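Local coordinates for protein sesquisabinene B synthase 2 (Santalum album, PDB 6A2A) that probably cyclises a prenyl diphosphate to sesquisabinene B, as a metal-dependent terpene synthase of the Tpsb subfamily that uses magnesium or manganese, at residues His122-Arg127 against Gln140-Arg145. Residues are numbered along the deposited sequence; the frame is centred on the assembly and turned at random.
Sequences HATSLR and QDVFER
Thr124 and Ser125 meet Val142 and Phe143 in a small, mainly buried van der Waals contact within the terpene synthase N-terminal domain. It joins helix 121-133 to the 3-10 turn that follows it in the chain. No hydrogen bond crosses between the two segments. The methyl CG2 of Thr124 lies 3.8 Å from CG2 of Val142. With this methyl anti to the backbone N, Thr124 turns OG1 back along its own chain, where it bonds to the carbonyl of Asn120 just before the helix. The same methyl comes within 4.1 Å of CE1 of Phe143, obliquely to the ring. The Phe143 ring meets Ser125 with its edge. OG of Ser125 is 3.5 Å from Phe143 CE1, near the ring plane, and Ser125 CA lies in that plane, 3.9 Å from CE1. OG bonds to the Leu121 carbonyl, so this buried hydroxyl has its partner within its own helix. Val142 CG2 sits 3.7 Å above one ring face, toward the rim. Without the ring, an alanine at Phe143 is likely to open a gap beside Ser125 and to strip the Thr124 methyl and Val142 CG2 of a neighbour. Phe128, later on helix 121-133, also meets this ring edge-to-face. Leu166 of helix 160-170 and Ile179 and Leu180 of helix 178-192 pack on Phe143 as well, so the ring ties the turn before strand 147-148 to three helices.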
loop_
_atom_site.group_PDB
_atom_site.type_symbol
_atom_site.label_atom_id
_atom_site.label_comp_id
_atom_site.label_asym_id
_atom_site.label_seq_id
_atom_site.Cartn_x
_atom_site.Cartn_y
_atom_site.Cartn_z
ATOM N N HIS A 122 44.908 25.114 -7.952
ATOM C CA HIS A 122 43.458 24.949 -8.079
ATOM C C HIS A 122 43.070 24.224 -9.368
ATOM O O HIS A 122 42.270 23.314 -9.354
ATOM C CB HIS A 122 42.744 26.299 -8.015
ATOM C CG HIS A 122 41.330 26.264 -8.463
ATOM N ND1 HIS A 122 40.358 25.569 -7.765
ATOM C CD2 HIS A 122 40.707 26.884 -9.477
ATOM C CE1 HIS A 122 39.202 25.759 -8.357
ATOM N NE2 HIS A 122 39.389 26.568 -9.432
ATOM N N ALA A 123 43.553 24.693 -10.516
ATOM C CA ALA A 123 43.151 24.170 -11.783
ATOM C C ALA A 123 43.638 22.728 -11.957
ATOM O O ALA A 123 42.899 21.916 -12.534
ATOM C CB ALA A 123 43.703 25.015 -12.915
ATOM N N THR A 124 44.819 22.470 -11.490
ATOM C CA THR A 124 45.420 21.168 -11.638
ATOM C C THR A 124 44.580 20.160 -10.842
ATOM O O THR A 124 44.256 19.068 -11.354
ATOM C CB THR A 124 46.861 21.102 -11.143
ATOM O OG1 THR A 124 47.738 21.933 -11.940
ATOM C CG2 THR A 124 47.393 19.680 -11.207
ATOM N N SER A 125 44.222 20.576 -9.646
ATOM C CA SER A 125 43.501 19.739 -8.654
ATOM C C SER A 125 42.097 19.486 -9.169
ATOM O O SER A 125 41.603 18.334 -9.188
ATOM C CB SER A 125 43.462 20.446 -7.296
ATOM O OG SER A 125 44.718 20.572 -6.641
ATOM N N LEU A 126 41.376 20.560 -9.502
ATOM C CA LEU A 126 40.049 20.448 -10.057
ATOM C C LEU A 126 40.055 19.548 -11.310
ATOM O O LEU A 126 39.213 18.669 -11.473
ATOM C CB LEU A 126 39.458 21.824 -10.356
ATOM C CG LEU A 126 38.022 21.822 -10.842
ATOM C CD1 LEU A 126 37.070 21.277 -9.761
ATOM C CD2 LEU A 126 37.556 23.186 -11.253
ATOM N N ARG A 127 40.998 19.759 -12.209
ATOM C CA ARG A 127 41.032 18.938 -13.393
ATOM C C ARG A 127 41.248 17.460 -13.014
ATOM O O ARG A 127 40.569 16.595 -13.572
ATOM C CB ARG A 127 42.174 19.432 -14.297
ATOM C CG ARG A 127 42.252 18.711 -15.636
ATOM C CD ARG A 127 43.466 19.200 -16.421
ATOM N NE ARG A 127 43.660 18.335 -17.590
ATOM C CZ ARG A 127 44.479 17.303 -17.626
ATOM N NH1 ARG A 127 45.112 16.890 -16.542
ATOM N NH2 ARG A 127 44.672 16.684 -18.780
ATOM N N GLN A 140 48.923 10.826 -10.589
ATOM C CA GLN A 140 49.211 11.579 -9.370
ATOM C C GLN A 140 50.439 12.473 -9.608
ATOM O O GLN A 140 50.648 13.421 -8.889
ATOM C CB GLN A 140 49.514 10.721 -8.153
ATOM C CG GLN A 140 50.752 9.833 -8.259
ATOM C CD GLN A 140 51.221 9.243 -6.964
ATOM O OE1 GLN A 140 50.680 9.483 -5.885
ATOM N NE2 GLN A 140 52.278 8.451 -7.044
ATOM N N ASP A 141 51.279 12.105 -10.581
ATOM C CA ASP A 141 52.459 12.905 -10.950
ATOM C C ASP A 141 52.181 14.372 -11.299
ATOM O O ASP A 141 53.102 15.216 -11.222
ATOM C CB ASP A 141 53.124 12.206 -12.174
ATOM C CG ASP A 141 53.454 10.726 -11.895
ATOM O OD1 ASP A 141 52.495 9.877 -11.787
ATOM O OD2 ASP A 141 54.665 10.419 -11.795
ATOM N N VAL A 142 50.981 14.687 -11.751
ATOM C CA VAL A 142 50.599 16.091 -11.993
ATOM C C VAL A 142 50.846 16.970 -10.758
ATOM O O VAL A 142 50.944 18.225 -10.941
ATOM C CB VAL A 142 49.154 16.275 -12.470
ATOM C CG1 VAL A 142 48.881 15.555 -13.775
ATOM C CG2 VAL A 142 48.148 15.929 -11.365
ATOM N N PHE A 143 50.933 16.408 -9.549
ATOM C CA PHE A 143 51.110 17.216 -8.342
ATOM C C PHE A 143 52.580 17.372 -8.007
ATOM O O PHE A 143 52.876 18.158 -7.121
ATOM C CB PHE A 143 50.334 16.664 -7.140
ATOM C CG PHE A 143 48.857 16.720 -7.365
ATOM C CD1 PHE A 143 48.167 17.927 -7.344
ATOM C CD2 PHE A 143 48.146 15.562 -7.628
ATOM C CE1 PHE A 143 46.811 17.968 -7.577
ATOM C CE2 PHE A 143 46.799 15.614 -7.885
ATOM C CZ PHE A 143 46.127 16.813 -7.859
ATOM N N GLU A 144 53.509 16.716 -8.758
ATOM C CA GLU A 144 54.920 16.643 -8.289
ATOM C C GLU A 144 55.539 18.054 -8.235
ATOM O O GLU A 144 56.362 18.323 -7.388
ATOM C CB GLU A 144 55.766 15.756 -9.210
ATOM C CG GLU A 144 57.235 15.709 -8.812
ATOM C CD GLU A 144 57.501 14.944 -7.524
ATOM O OE1 GLU A 144 58.283 15.445 -6.668
ATOM O OE2 GLU A 144 56.917 13.832 -7.365
ATOM N N ARG A 145 55.164 18.874 -9.201
ATOM C CA ARG A 145 55.694 20.219 -9.344
ATOM C C ARG A 145 55.328 21.162 -8.234
ATOM O O ARG A 145 55.891 22.209 -8.125
ATOM C CB ARG A 145 55.356 20.815 -10.681
ATOM C CG ARG A 145 54.059 21.520 -10.721
ATOM C CD ARG A 145 53.746 22.031 -12.094
ATOM N NE ARG A 145 54.025 21.059 -13.117
ATOM C CZ ARG A 145 54.709 21.289 -14.231
ATOM N NH1 ARG A 145 55.185 22.481 -14.513
ATOM N NH2 ARG A 145 54.893 20.305 -15.072
#